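Local coordinates for member of s1p family of ribosomal proteins (Pyrococcus furiosus, PDB 5YH1), which binds manganese through its DHH domain, the part of the longer protein described here, and probably acts as an exonuclease on nucleic acids, at residues 23-28 / 210-215; 47-52 / 80-85; 69-74 / 201-206; 75-80 / 215-220; 110-115 / 148-153. One frame throughout, in Å; residues are numbered along the deposited sequence.

Contacts 1 to 4 form a connected group, and helix 66-86 serves three of them: contact 3 near its start, contact 4 in the middle and contact 2 at its far end. Contacts 3 and 4 are closest, their centres 8 Å apart. Contact 1 borders all three: Asn211 ND2 bonds to Ala78 O (3.1 Å), Ile210 O to Arg49 NH1 (2.8 Å) and Leu28 N to Glu205 OE2 (3.1 Å). Contact 5 stands apart, its centre 23 Å from those of contacts 2 and 3, and faces a second subunit. Of the five, contact 3 lies beside the manganese site: the ion is about 8 Å from the side chain of Ala71.

Contact 1: 23-28 / 210-215; sequences SDVGFL and INPEVE
Val25 and Pro212 supply the apolar half of this surface contact. The CG1 branch of Val25 meets the proline ring at CG (3.8 Å), with ring CB slightly farther off, the valine side chain set nearly perpendicular to that of the proline. The second touch is of mixed character: Leu28 CD2 lies 4.0 Å from Glu215 OE1, the leucine and glutamate running antiparallel. With CG anti to the backbone N (chi1 172°) and an extended chain beyond it, Glu215 brings its carboxylate up to the leucine methyl, while the charge itself is met by Arg208. The same arginine donates to the carbonyl oxygens of Val25 and Gly26, so both loops are tied to helix 199-210. Polar bonds inside each segment fix the backbones. Asp24 OD1 accepts from Gly26 N at 3.1 Å, and Val214 N reaches back to Asn211 O. The first is an Asx turn in the loop before helix 32-53; the second belongs to a short 3-10 turn linking helices 199-210 and 215-218.

Contact 2: 47-52 / 80-85; sequences MIRRAI and IPLIEK
Arg49 NH1 donates to the backbone oxygen of Ile210 while lying 3.9 Å from Leu82 CD1 across the helix pair. Its NE and NH2 go to the carbonyl oxygens of Ala20 and Arg19 at the end of helix 2-20, so three backbone carbonyls hold the guanidinium. A bend at chi3 (57°) brings that end toward Leu82. Ile52, one turn on from Arg49, carries the apolar packing. Its CG2 branch meets Leu82 CB (3.8 Å) and Ile83 CG1 (3.9 Å), and CD1 reaches Leu82 CD1 at 4.0 Å; the isoleucine is set roughly perpendicular to both partners. Cut back to alanine, the position of Ile52 is likely to leave a gap against Leu82 and Ile83 and let the leucine turn more freely. The axes of segments 47-52 and 80-85 come within 10.2 Å and are inclined by 30°. Since no polar bond links the two segments directly, their cohesion rests on branched aliphatic groups, with the arginine joining the edge of that packing to three backbone carbonyls.

Contact 3: 69-74 / 201-206; sequences YTAGVA and MLATEV
Ala71 and Ala203 sit where segments 69-74 and 201-206 run nearly parallel, 4° between their directions, their axes 8.1 Å apart. The CA atoms of Ala71 and Ala203 are 5.1 Å from each other, and those of Ala74 and Thr204 are at 5.5 Å. Such closeness is possible because small side chains line the interface. Methyl meets methyl in the first pair, Ala71 CB to Ala203 CB at 3.5 Å, and Ala203 CB also approaches Ala71 O at 3.6 Å, so the alanine rests against backbone as much as side chain. In the second pair Ala74 CB faces Thr204 OG1 at 3.7 Å. With chi1 at -64° this hydroxyl lies beside its own backbone N, where it also bonds to Gly200 O, one turn earlier; its polarity is thus met within helix 199-210 while its flank takes the methyl of Ala74. Leu221 of helix 221-229 touches both Ala74 and Thr204. Helix 66-86 follows strand 58-63, and the side chain of Ala71 is about 5 Å from those of Asp67 and Asp137, both manganese ligands. The Ala71 end of the contact thus lies close behind two ligands of the metal. Its chemistry is that of methyl groups and a hydroxyl satisfied locally, which brings no charge of its own next to the carboxylates that hold the manganese.

Contact 4: 75-80 / 215-220; sequences LETAII and EDRIKH
Thr77 and Ile218 owe their meeting to their first torsions. In Thr77 (chi1 -58°) the CG2 methyl stands anti to the backbone N and faces the second segment, whereas OG1 lies beside that N and bonds to Val73 O within its own helix. In Ile218 (chi1 70°) CG1 occupies the crowded position between backbone N and carbonyl carbon, leaving CG2 to make the touch. The two methyls, Thr77 CG2 and Ile218 CG2, come to 3.7 Å, the two side chains running antiparallel. Arg217 adds its aliphatic part: Thr77 CG2 lies 3.7 Å from Arg217 CD, just where the extended chain bends at chi3. Past that bend, NH1 finds Ile282 O, so one threonine methyl touches both an isoleucine branch and an arginine stem whose charged end is held apart from it. The contact sets helix 215-218 against the middle of helix 66-86; Ile218 also packs on Ala207 of helix 199-210, and on the first segment Glu76, Ile79 and Ile80 touch Phe97 of strand 97-102.

Contact 5: 110-115 / 148-153; sequences EDVLKD and YKRLKA
Arg150 and Leu113 meet over one face of the parallel sheet of an alpha/beta fold, where helices 109-126 and 145-152 each link successive parallel strands. From CB, the Arg150 chain points toward the other helix and runs extended to NE. Its CD is the atom that touches: Leu113 CD2 lies 4.1 Å away and Val112 CG1 4.3 Å. Beyond CD, NE forms a salt bridge with Glu263 of the second subunit and NH2 one with Glu299 of that subunit, while NH1 turns back to Pro146 O in its own chain. Leu113 CD2 comes to the edge of the guanidinium, near its plane. All three nitrogens thus have partners, two of them across the subunit interface, and the stem packs between the helices. Deeper in, toward strand 158-161, Leu151 rests on Ile158 and takes up Val112. The segment axes run 12° from parallel at 10.1 Å, a spacing bridged by aliphatic branches. The first torsion of Val112 (chi1 72°, measured to CG1) turns CG2 toward the fork of the leucine: this methyl, Val112 CG2, is 3.7 Å from Leu151 CG, 3.9 Å from Leu151 CD2 and 4.0 Å from Leu151 CD1.

Contact 1: 23-28 / 210-215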
# COMPACT_ATOMS: atom_id res chain seq x y z
N SER A 23 -2.60 -7.30 -42.20
CA SER A 23 -2.74 -6.60 -43.47
C SER A 23 -1.97 -5.30 -43.42
O SER A 23 -1.79 -4.70 -42.36
CB SER A 23 -4.20 -6.27 -43.74
OG SER A 23 -5.00 -7.42 -43.62
N ASP A 24 -1.53 -4.84 -44.59
CA ASP A 24 -0.92 -3.53 -44.70
C ASP A 24 -2.04 -2.50 -44.81
O ASP A 24 -2.51 -2.22 -45.90
CB ASP A 24 0.01 -3.46 -45.90
CG ASP A 24 0.74 -2.14 -45.99
OD1 ASP A 24 0.35 -1.18 -45.28
OD2 ASP A 24 1.71 -2.06 -46.77
N VAL A 25 -2.46 -1.95 -43.67
CA VAL A 25 -3.55 -0.97 -43.62
C VAL A 25 -3.06 0.48 -43.68
O VAL A 25 -3.83 1.41 -43.46
CB VAL A 25 -4.42 -1.15 -42.36
CG1 VAL A 25 -5.13 -2.49 -42.41
CG2 VAL A 25 -3.59 -1.03 -41.08
N GLY A 26 -1.78 0.68 -43.95
CA GLY A 26 -1.22 2.03 -44.00
C GLY A 26 -1.30 2.72 -42.65
O GLY A 26 -1.23 2.06 -41.60
N PHE A 27 -1.43 4.05 -42.69
CA PHE A 27 -1.48 4.89 -41.50
C PHE A 27 -2.59 5.95 -41.60
O PHE A 27 -3.10 6.20 -42.68
CB PHE A 27 -0.14 5.58 -41.30
CG PHE A 27 0.99 4.62 -41.13
CD1 PHE A 27 1.05 3.78 -40.03
CD2 PHE A 27 2.00 4.56 -42.08
CE1 PHE A 27 2.11 2.90 -39.87
CE2 PHE A 27 3.05 3.68 -41.93
CZ PHE A 27 3.11 2.84 -40.82
N LEU A 28 -2.93 6.56 -40.47
CA LEU A 28 -4.00 7.56 -40.42
C LEU A 28 -3.56 8.93 -40.92
O LEU A 28 -4.40 9.78 -41.21
CB LEU A 28 -4.53 7.70 -38.99
CG LEU A 28 -5.30 6.51 -38.45
CD1 LEU A 28 -5.47 6.64 -36.94
CD2 LEU A 28 -6.65 6.39 -39.13
N ILE A 210 -3.25 -4.65 -35.64
CA ILE A 210 -3.74 -5.79 -34.86
C ILE A 210 -5.17 -6.11 -35.27
O ILE A 210 -5.50 -7.27 -35.48
CB ILE A 210 -3.67 -5.53 -33.34
CG1 ILE A 210 -2.21 -5.51 -32.88
CG2 ILE A 210 -4.43 -6.60 -32.57
CD1 ILE A 210 -2.00 -4.83 -31.55
N ASN A 211 -6.02 -5.08 -35.35
CA ASN A 211 -7.44 -5.28 -35.61
C ASN A 211 -8.03 -4.11 -36.40
O ASN A 211 -8.57 -3.17 -35.81
CB ASN A 211 -8.19 -5.49 -34.29
CG ASN A 211 -9.64 -5.89 -34.50
OD1 ASN A 211 -10.11 -5.99 -35.63
ND2 ASN A 211 -10.34 -6.12 -33.41
N PRO A 212 -7.96 -4.16 -37.74
CA PRO A 212 -8.45 -3.04 -38.55
C PRO A 212 -9.90 -2.61 -38.28
O PRO A 212 -10.23 -1.46 -38.51
CB PRO A 212 -8.28 -3.56 -39.99
CG PRO A 212 -7.14 -4.51 -39.91
CD PRO A 212 -7.29 -5.19 -38.57
N GLU A 213 -10.74 -3.51 -37.75
CA GLU A 213 -12.13 -3.17 -37.47
C GLU A 213 -12.34 -2.09 -36.40
O GLU A 213 -13.42 -1.49 -36.36
CB GLU A 213 -12.94 -4.41 -37.06
CG GLU A 213 -13.69 -5.08 -38.20
CD GLU A 213 -12.92 -6.24 -38.81
OE1 GLU A 213 -13.35 -7.40 -38.60
OE2 GLU A 213 -11.90 -5.99 -39.49
N VAL A 214 -11.36 -1.83 -35.54
CA VAL A 214 -11.56 -0.84 -34.47
C VAL A 214 -11.11 0.57 -34.86
O VAL A 214 -11.19 1.49 -34.05
CB VAL A 214 -10.90 -1.26 -33.13
CG1 VAL A 214 -11.43 -2.63 -32.70
CG2 VAL A 214 -9.38 -1.26 -33.21
N GLU A 215 -10.65 0.73 -36.11
CA GLU A 215 -10.12 2.01 -36.60
C GLU A 215 -11.02 3.20 -36.28
O GLU A 215 -10.56 4.21 -35.74
CB GLU A 215 -9.85 1.94 -38.11
CG GLU A 215 -9.47 3.29 -38.71
CD GLU A 215 -8.98 3.22 -40.15
OE1 GLU A 215 -7.84 2.78 -40.39
OE2 GLU A 215 -9.73 3.65 -41.03

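Contact 2: 47-52 / 80-85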
# COMPACT_ATOMS: atom_id res chain seq x y z
N MSE A 47 3.18 -10.32 -33.61
CA MSE A 47 3.42 -11.00 -32.33
C MSE A 47 2.21 -10.95 -31.43
O MSE A 47 1.86 -11.94 -30.79
CB MSE A 47 4.64 -10.41 -31.64
CG MSE A 47 5.90 -10.95 -32.31
SE MSE A 47 7.49 -10.07 -31.55
CE MSE A 47 7.49 -11.08 -29.86
N ILE A 48 1.53 -9.81 -31.39
CA ILE A 48 0.36 -9.66 -30.53
C ILE A 48 -0.78 -10.54 -31.04
O ILE A 48 -1.38 -11.30 -30.26
CB ILE A 48 -0.03 -8.17 -30.37
CG1 ILE A 48 1.01 -7.47 -29.50
CG2 ILE A 48 -1.41 -8.02 -29.73
CD1 ILE A 48 0.98 -5.96 -29.56
N ARG A 49 -1.05 -10.49 -32.34
CA ARG A 49 -2.11 -11.31 -32.95
C ARG A 49 -1.84 -12.80 -32.76
O ARG A 49 -2.76 -13.58 -32.52
CB ARG A 49 -2.25 -10.99 -34.45
CG ARG A 49 -2.89 -9.64 -34.76
CD ARG A 49 -2.69 -9.27 -36.23
NE ARG A 49 -3.22 -10.30 -37.13
CZ ARG A 49 -4.51 -10.47 -37.41
NH1 ARG A 49 -5.44 -9.68 -36.90
NH2 ARG A 49 -4.88 -11.44 -38.23
N ARG A 50 -0.58 -13.21 -32.86
CA ARG A 50 -0.23 -14.62 -32.72
C ARG A 50 -0.50 -15.12 -31.30
O ARG A 50 -1.10 -16.19 -31.12
CB ARG A 50 1.23 -14.86 -33.11
CG ARG A 50 1.49 -16.31 -33.48
CD ARG A 50 2.95 -16.57 -33.83
NE ARG A 50 3.10 -17.89 -34.46
CZ ARG A 50 3.04 -19.05 -33.80
NH1 ARG A 50 2.83 -19.09 -32.49
NH2 ARG A 50 3.18 -20.20 -34.48
N ALA A 51 -0.08 -14.35 -30.30
CA ALA A 51 -0.40 -14.65 -28.91
C ALA A 51 -1.90 -14.83 -28.71
O ALA A 51 -2.33 -15.79 -28.08
CB ALA A 51 0.13 -13.56 -27.99
N ILE A 52 -2.69 -13.93 -29.29
CA ILE A 52 -4.15 -13.99 -29.19
C ILE A 52 -4.70 -15.28 -29.80
O ILE A 52 -5.56 -15.94 -29.21
CB ILE A 52 -4.83 -12.80 -29.91
CG1 ILE A 52 -4.53 -11.49 -29.18
CG2 ILE A 52 -6.34 -13.01 -29.98
CD1 ILE A 52 -4.88 -10.26 -29.99
N ILE A 80 -9.05 -7.04 -27.28
CA ILE A 80 -10.16 -7.72 -26.58
C ILE A 80 -11.15 -8.39 -27.54
O ILE A 80 -11.50 -9.56 -27.34
CB ILE A 80 -10.90 -6.78 -25.60
CG1 ILE A 80 -10.00 -6.40 -24.40
CG2 ILE A 80 -12.19 -7.40 -25.10
CD1 ILE A 80 -9.47 -7.57 -23.61
N PRO A 81 -11.62 -7.67 -28.59
CA PRO A 81 -12.53 -8.31 -29.54
C PRO A 81 -11.97 -9.56 -30.22
O PRO A 81 -12.71 -10.51 -30.44
CB PRO A 81 -12.80 -7.21 -30.58
CG PRO A 81 -12.56 -5.94 -29.86
CD PRO A 81 -11.48 -6.23 -28.85
N LEU A 82 -10.68 -9.55 -30.56
CA LEU A 82 -10.06 -10.73 -31.17
C LEU A 82 -10.03 -11.89 -30.18
O LEU A 82 -10.34 -13.02 -30.53
CB LEU A 82 -8.64 -10.43 -31.66
CG LEU A 82 -8.48 -9.49 -32.84
CD1 LEU A 82 -7.03 -9.49 -33.30
CD2 LEU A 82 -9.41 -9.86 -34.00
N ILE A 83 -9.67 -11.60 -28.93
CA ILE A 83 -9.68 -12.62 -27.89
C ILE A 83 -11.07 -13.24 -27.76
O ILE A 83 -11.20 -14.46 -27.63
CB ILE A 83 -9.21 -12.06 -26.53
CG1 ILE A 83 -7.71 -11.77 -26.58
CG2 ILE A 83 -9.54 -13.03 -25.40
CD1 ILE A 83 -7.19 -11.02 -25.37
N GLU A 84 -12.09 -12.39 -27.80
CA GLU A 84 -13.47 -12.86 -27.63
C GLU A 84 -13.98 -13.67 -28.82
O GLU A 84 -14.79 -14.58 -28.63
CB GLU A 84 -14.41 -11.69 -27.30
CG GLU A 84 -14.17 -11.16 -25.89
CD GLU A 84 -15.19 -10.12 -25.44
OE1 GLU A 84 -15.60 -9.28 -26.27
OE2 GLU A 84 -15.55 -10.15 -24.24
N LYS A 85 -13.50 -13.39 -30.03
CA LYS A 85 -13.94 -14.15 -31.20
C LYS A 85 -13.29 -15.55 -31.26
O LYS A 85 -13.90 -16.47 -31.80
CB LYS A 85 -13.74 -13.37 -32.51
CG LYS A 85 -12.42 -13.59 -33.23
CD LYS A 85 -12.51 -13.16 -34.69
CE LYS A 85 -12.89 -11.70 -34.83
NZ LYS A 85 -12.50 -11.14 -36.16

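Contact 3: 69-74 / 201-206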
# COMPACT_ATOMS: atom_id res chain seq x y z
N TYR A 69 -1.88 5.97 -20.90
CA TYR A 69 -3.22 5.39 -20.79
C TYR A 69 -3.85 5.30 -22.17
O TYR A 69 -4.43 4.28 -22.54
CB TYR A 69 -4.13 6.22 -19.85
CG TYR A 69 -4.06 5.78 -18.40
CD1 TYR A 69 -4.87 4.76 -17.93
CD2 TYR A 69 -3.20 6.39 -17.52
CE1 TYR A 69 -4.79 4.35 -16.61
CE2 TYR A 69 -3.12 5.99 -16.19
CZ TYR A 69 -3.92 4.96 -15.74
OH TYR A 69 -3.85 4.56 -14.43
N THR A 70 -3.75 6.39 -22.93
CA THR A 70 -4.36 6.40 -24.26
C THR A 70 -3.78 5.27 -25.13
O THR A 70 -4.52 4.53 -25.78
CB THR A 70 -4.17 7.77 -24.94
OG1 THR A 70 -4.70 8.78 -24.08
CG2 THR A 70 -4.90 7.82 -26.26
N ALA A 71 -2.46 5.12 -25.09
CA ALA A 71 -1.78 4.07 -25.84
C ALA A 71 -2.22 2.69 -25.39
O ALA A 71 -2.56 1.83 -26.20
CB ALA A 71 -0.27 4.22 -25.68
N GLY A 72 -2.24 2.47 -24.08
CA GLY A 72 -2.67 1.19 -23.54
C GLY A 72 -4.09 0.85 -23.91
O GLY A 72 -4.39 -0.30 -24.28
N VAL A 73 -4.98 1.83 -23.81
CA VAL A 73 -6.40 1.59 -24.09
C VAL A 73 -6.63 1.39 -25.59
O VAL A 73 -7.46 0.57 -25.98
CB VAL A 73 -7.31 2.71 -23.51
CG1 VAL A 73 -8.76 2.51 -23.93
CG2 VAL A 73 -7.20 2.71 -22.00
N ALA A 74 -5.89 2.10 -26.42
CA ALA A 74 -5.92 1.85 -27.87
C ALA A 74 -5.66 0.38 -28.18
O ALA A 74 -6.42 -0.28 -28.89
CB ALA A 74 -4.91 2.73 -28.60
N MSE A 201 0.15 7.74 -30.36
CA MSE A 201 0.14 7.78 -31.83
C MSE A 201 0.61 6.44 -32.32
O MSE A 201 -0.10 5.75 -33.06
CB MSE A 201 1.03 8.91 -32.36
CG MSE A 201 0.41 10.28 -32.09
SE MSE A 201 1.69 11.75 -32.41
CE MSE A 201 0.96 12.91 -31.00
N LEU A 202 1.80 6.05 -31.91
CA LEU A 202 2.36 4.74 -32.31
C LEU A 202 1.43 3.58 -32.00
O LEU A 202 1.20 2.71 -32.85
CB LEU A 202 3.67 4.48 -31.58
CG LEU A 202 4.78 5.47 -31.85
CD1 LEU A 202 5.90 5.28 -30.83
CD2 LEU A 202 5.30 5.29 -33.28
N ALA A 203 0.88 3.58 -30.79
CA ALA A 203 0.07 2.46 -30.32
C ALA A 203 -1.24 2.36 -31.06
O ALA A 203 -1.76 1.26 -31.28
CB ALA A 203 -0.17 2.57 -28.82
N THR A 204 -1.82 3.51 -31.39
CA THR A 204 -3.04 3.52 -32.19
C THR A 204 -2.78 2.90 -33.57
O THR A 204 -3.57 2.09 -34.03
CB THR A 204 -3.63 4.94 -32.32
OG1 THR A 204 -4.04 5.41 -31.04
CG2 THR A 204 -4.83 4.94 -33.25
N GLU A 205 -1.65 3.24 -34.19
CA GLU A 205 -1.33 2.64 -35.50
C GLU A 205 -1.09 1.14 -35.35
O GLU A 205 -1.65 0.34 -36.11
CB GLU A 205 -0.13 3.33 -36.16
CG GLU A 205 -0.31 4.83 -36.42
CD GLU A 205 -1.34 5.19 -37.50
OE1 GLU A 205 -1.94 4.29 -38.13
OE2 GLU A 205 -1.56 6.39 -37.73
N VAL A 206 -0.31 0.73 -34.34
CA VAL A 206 -0.14 -0.71 -34.09
C VAL A 206 -1.50 -1.38 -33.91
O VAL A 206 -1.76 -2.45 -34.49
CB VAL A 206 0.76 -1.03 -32.88
CG1 VAL A 206 0.75 -2.52 -32.59
CG2 VAL A 206 2.19 -0.58 -33.14

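Contact 4: 75-80 / 215-220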
# COMPACT_ATOMS: atom_id res chain seq x y z
N LEU A 75 -4.57 -0.16 -27.61
CA LEU A 75 -4.20 -1.55 -27.85
C LEU A 75 -5.22 -2.53 -27.29
O LEU A 75 -5.59 -3.50 -27.95
CB LEU A 75 -2.79 -1.82 -27.31
CG LEU A 75 -1.73 -1.04 -28.08
CD1 LEU A 75 -0.44 -0.92 -27.29
CD2 LEU A 75 -1.48 -1.67 -29.44
N GLU A 76 -5.69 -2.27 -26.07
CA GLU A 76 -6.72 -3.10 -25.44
C GLU A 76 -7.99 -3.17 -26.29
O GLU A 76 -8.62 -4.24 -26.43
CB GLU A 76 -7.03 -2.59 -24.01
CG GLU A 76 -8.22 -3.25 -23.34
CD GLU A 76 -8.40 -2.88 -21.86
OE1 GLU A 76 -9.48 -3.17 -21.32
OE2 GLU A 76 -7.48 -2.34 -21.22
N THR A 77 -8.38 -2.03 -26.86
CA THR A 77 -9.60 -1.94 -27.65
C THR A 77 -9.54 -2.82 -28.91
O THR A 77 -10.54 -3.38 -29.32
CB THR A 77 -9.88 -0.46 -28.02
OG1 THR A 77 -9.98 0.30 -26.81
CG2 THR A 77 -11.17 -0.32 -28.81
N ALA A 78 -8.35 -2.94 -29.50
CA ALA A 78 -8.13 -3.83 -30.65
C ALA A 78 -8.01 -5.31 -30.25
O ALA A 78 -8.49 -6.20 -30.94
CB ALA A 78 -6.87 -3.40 -31.39
N ILE A 79 -7.35 -5.56 -29.12
CA ILE A 79 -7.05 -6.93 -28.68
C ILE A 79 -8.28 -7.68 -28.15
O ILE A 79 -8.51 -8.83 -28.54
CB ILE A 79 -5.93 -6.90 -27.61
CG1 ILE A 79 -4.61 -6.51 -28.26
CG2 ILE A 79 -5.78 -8.27 -26.93
CD1 ILE A 79 -3.57 -5.99 -27.30
N ILE A 80 -9.05 -7.04 -27.28
CA ILE A 80 -10.16 -7.72 -26.58
C ILE A 80 -11.15 -8.39 -27.54
O ILE A 80 -11.50 -9.56 -27.34
CB ILE A 80 -10.90 -6.78 -25.60
CG1 ILE A 80 -10.00 -6.40 -24.40
CG2 ILE A 80 -12.19 -7.40 -25.10
CD1 ILE A 80 -9.47 -7.57 -23.61
N GLU A 215 -10.65 0.73 -36.11
CA GLU A 215 -10.12 2.01 -36.60
C GLU A 215 -11.02 3.20 -36.28
O GLU A 215 -10.56 4.21 -35.74
CB GLU A 215 -9.85 1.94 -38.11
CG GLU A 215 -9.47 3.29 -38.71
CD GLU A 215 -8.98 3.22 -40.15
OE1 GLU A 215 -7.84 2.78 -40.39
OE2 GLU A 215 -9.73 3.65 -41.03
N ASP A 216 -12.30 3.10 -36.62
CA ASP A 216 -13.20 4.25 -36.48
C ASP A 216 -13.43 4.60 -35.01
O ASP A 216 -13.58 5.76 -34.66
CB ASP A 216 -14.54 3.98 -37.18
CG ASP A 216 -14.43 4.06 -38.71
OD1 ASP A 216 -13.42 4.54 -39.27
OD2 ASP A 216 -15.39 3.63 -39.37
N ARG A 217 -13.41 3.59 -34.15
CA ARG A 217 -13.58 3.79 -32.72
C ARG A 217 -12.39 4.53 -32.09
O ARG A 217 -12.59 5.36 -31.22
CB ARG A 217 -13.77 2.44 -32.03
CG ARG A 217 -14.16 2.53 -30.57
CD ARG A 217 -14.33 1.16 -29.96
NE ARG A 217 -15.49 0.47 -30.50
CZ ARG A 217 -16.76 0.72 -30.17
NH1 ARG A 217 -17.07 1.65 -29.27
NH2 ARG A 217 -17.73 0.03 -30.74
N ILE A 218 -11.17 4.24 -32.53
CA ILE A 218 -9.97 4.76 -31.87
C ILE A 218 -9.17 5.81 -32.63
O ILE A 218 -8.18 6.31 -32.10
CB ILE A 218 -8.99 3.62 -31.50
CG1 ILE A 218 -8.34 3.00 -32.74
CG2 ILE A 218 -9.69 2.54 -30.69
CD1 ILE A 218 -7.25 2.01 -32.41
N LYS A 219 -9.57 6.16 -33.85
CA LYS A 219 -8.73 7.04 -34.68
C LYS A 219 -8.54 8.46 -34.14
O LYS A 219 -7.62 9.16 -34.56
CB LYS A 219 -9.23 7.09 -36.13
CG LYS A 219 -10.63 7.62 -36.31
CD LYS A 219 -11.11 7.36 -37.72
CE LYS A 219 -12.51 7.89 -37.94
NZ LYS A 219 -12.97 7.50 -39.29
N HIS A 220 -9.38 8.86 -33.19
CA HIS A 220 -9.20 10.14 -32.46
C HIS A 220 -8.26 10.09 -31.24
O HIS A 220 -7.91 11.13 -30.68
CB HIS A 220 -10.57 10.66 -32.01
CG HIS A 220 -11.17 9.88 -30.88
ND1 HIS A 220 -11.69 8.62 -31.04
CD2 HIS A 220 -11.30 10.18 -29.57
CE1 HIS A 220 -12.14 8.18 -29.88
NE2 HIS A 220 -11.91 9.11 -28.97

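Contact 5: 110-115 / 148-153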
# COMPACT_ATOMS: atom_id res chain seq x y z
N GLU A 110 9.61 -3.76 -8.84
CA GLU A 110 8.38 -4.12 -8.14
C GLU A 110 7.29 -4.53 -9.13
O GLU A 110 6.54 -5.47 -8.87
CB GLU A 110 7.90 -2.98 -7.24
CG GLU A 110 6.65 -3.33 -6.44
CD GLU A 110 6.32 -2.36 -5.31
OE1 GLU A 110 7.08 -1.39 -5.10
OE2 GLU A 110 5.30 -2.57 -4.63
N ASP A 111 7.22 -3.84 -10.28
CA ASP A 111 6.25 -4.18 -11.32
C ASP A 111 6.57 -5.52 -11.99
O ASP A 111 5.70 -6.37 -12.11
CB ASP A 111 6.18 -3.09 -12.40
CG ASP A 111 5.57 -1.79 -11.88
OD1 ASP A 111 5.05 -1.78 -10.75
OD2 ASP A 111 5.62 -0.78 -12.60
N VAL A 112 7.81 -5.69 -12.45
CA VAL A 112 8.14 -6.91 -13.18
C VAL A 112 8.09 -8.15 -12.27
O VAL A 112 7.66 -9.23 -12.68
CB VAL A 112 9.49 -6.81 -13.91
CG1 VAL A 112 10.66 -6.86 -12.94
CG2 VAL A 112 9.60 -7.91 -14.95
N LEU A 113 8.48 -7.98 -11.01
CA LEU A 113 8.48 -9.13 -10.09
C LEU A 113 7.05 -9.57 -9.81
O LEU A 113 6.75 -10.76 -9.76
CB LEU A 113 9.25 -8.81 -8.81
CG LEU A 113 10.76 -8.67 -9.06
CD1 LEU A 113 11.46 -8.13 -7.83
CD2 LEU A 113 11.38 -10.00 -9.47
N LYS A 114 6.15 -8.61 -9.68
CA LYS A 114 4.73 -8.91 -9.55
C LYS A 114 4.22 -9.63 -10.82
O LYS A 114 3.52 -10.64 -10.74
CB LYS A 114 3.97 -7.62 -9.26
CG LYS A 114 2.48 -7.76 -9.08
CD LYS A 114 1.73 -7.37 -10.33
CE LYS A 114 0.22 -7.43 -10.12
NZ LYS A 114 -0.31 -6.13 -9.63
N ASP A 115 4.58 -9.13 -11.99
CA ASP A 115 4.18 -9.76 -13.25
C ASP A 115 4.67 -11.22 -13.33
O ASP A 115 3.94 -12.11 -13.76
CB ASP A 115 4.72 -8.94 -14.45
CG ASP A 115 4.04 -7.57 -14.58
OD1 ASP A 115 2.97 -7.36 -13.97
OD2 ASP A 115 4.58 -6.69 -15.30
N TYR A 148 14.06 -6.81 -17.98
CA TYR A 148 14.11 -7.73 -19.12
C TYR A 148 15.04 -8.92 -18.85
O TYR A 148 14.74 -10.03 -19.27
CB TYR A 148 14.52 -7.00 -20.40
CG TYR A 148 13.61 -5.85 -20.82
CD1 TYR A 148 12.24 -5.88 -20.55
CD2 TYR A 148 14.11 -4.76 -21.50
CE1 TYR A 148 11.42 -4.84 -20.94
CE2 TYR A 148 13.30 -3.71 -21.89
CZ TYR A 148 11.95 -3.76 -21.61
OH TYR A 148 11.15 -2.72 -22.01
N LYS A 149 16.13 -8.71 -18.13
CA LYS A 149 16.98 -9.84 -17.71
C LYS A 149 16.19 -10.86 -16.91
O LYS A 149 16.36 -12.06 -17.10
CB LYS A 149 18.17 -9.35 -16.90
CG LYS A 149 19.21 -8.66 -17.77
CD LYS A 149 20.35 -8.13 -16.95
CE LYS A 149 21.47 -7.65 -17.85
NZ LYS A 149 22.69 -7.34 -17.07
N ARG A 150 15.29 -10.38 -16.05
CA ARG A 150 14.45 -11.26 -15.26
C ARG A 150 13.41 -11.97 -16.11
O ARG A 150 13.24 -13.19 -15.98
CB ARG A 150 13.81 -10.50 -14.11
CG ARG A 150 14.83 -10.17 -13.02
CD ARG A 150 14.32 -9.04 -12.15
NE ARG A 150 15.24 -8.70 -11.07
CZ ARG A 150 16.35 -7.98 -11.21
NH1 ARG A 150 16.73 -7.53 -12.40
NH2 ARG A 150 17.08 -7.72 -10.13
N LEU A 151 12.75 -11.24 -17.01
CA LEU A 151 11.78 -11.88 -17.91
C LEU A 151 12.43 -12.94 -18.83
O LEU A 151 11.82 -13.97 -19.13
CB LEU A 151 11.03 -10.84 -18.75
CG LEU A 151 10.04 -9.97 -17.97
CD1 LEU A 151 9.56 -8.81 -18.81
CD2 LEU A 151 8.85 -10.79 -17.49
N LYS A 152 13.66 -12.69 -19.26
CA LYS A 152 14.33 -13.63 -20.16
C LYS A 152 14.74 -14.93 -19.45
O LYS A 152 14.84 -15.97 -20.09
CB LYS A 152 15.52 -12.96 -20.87
CG LYS A 152 15.08 -11.97 -21.96
CD LYS A 152 14.07 -12.56 -22.94
CE LYS A 152 13.91 -11.69 -24.18
NZ LYS A 152 12.86 -12.21 -25.10
N ALA A 153 14.92 -14.89 -18.14
CA ALA A 153 15.11 -16.13 -17.38
C ALA A 153 13.89 -17.05 -17.50
O ALA A 153 13.99 -18.25 -17.25
CB ALA A 153 15.41 -15.82 -15.93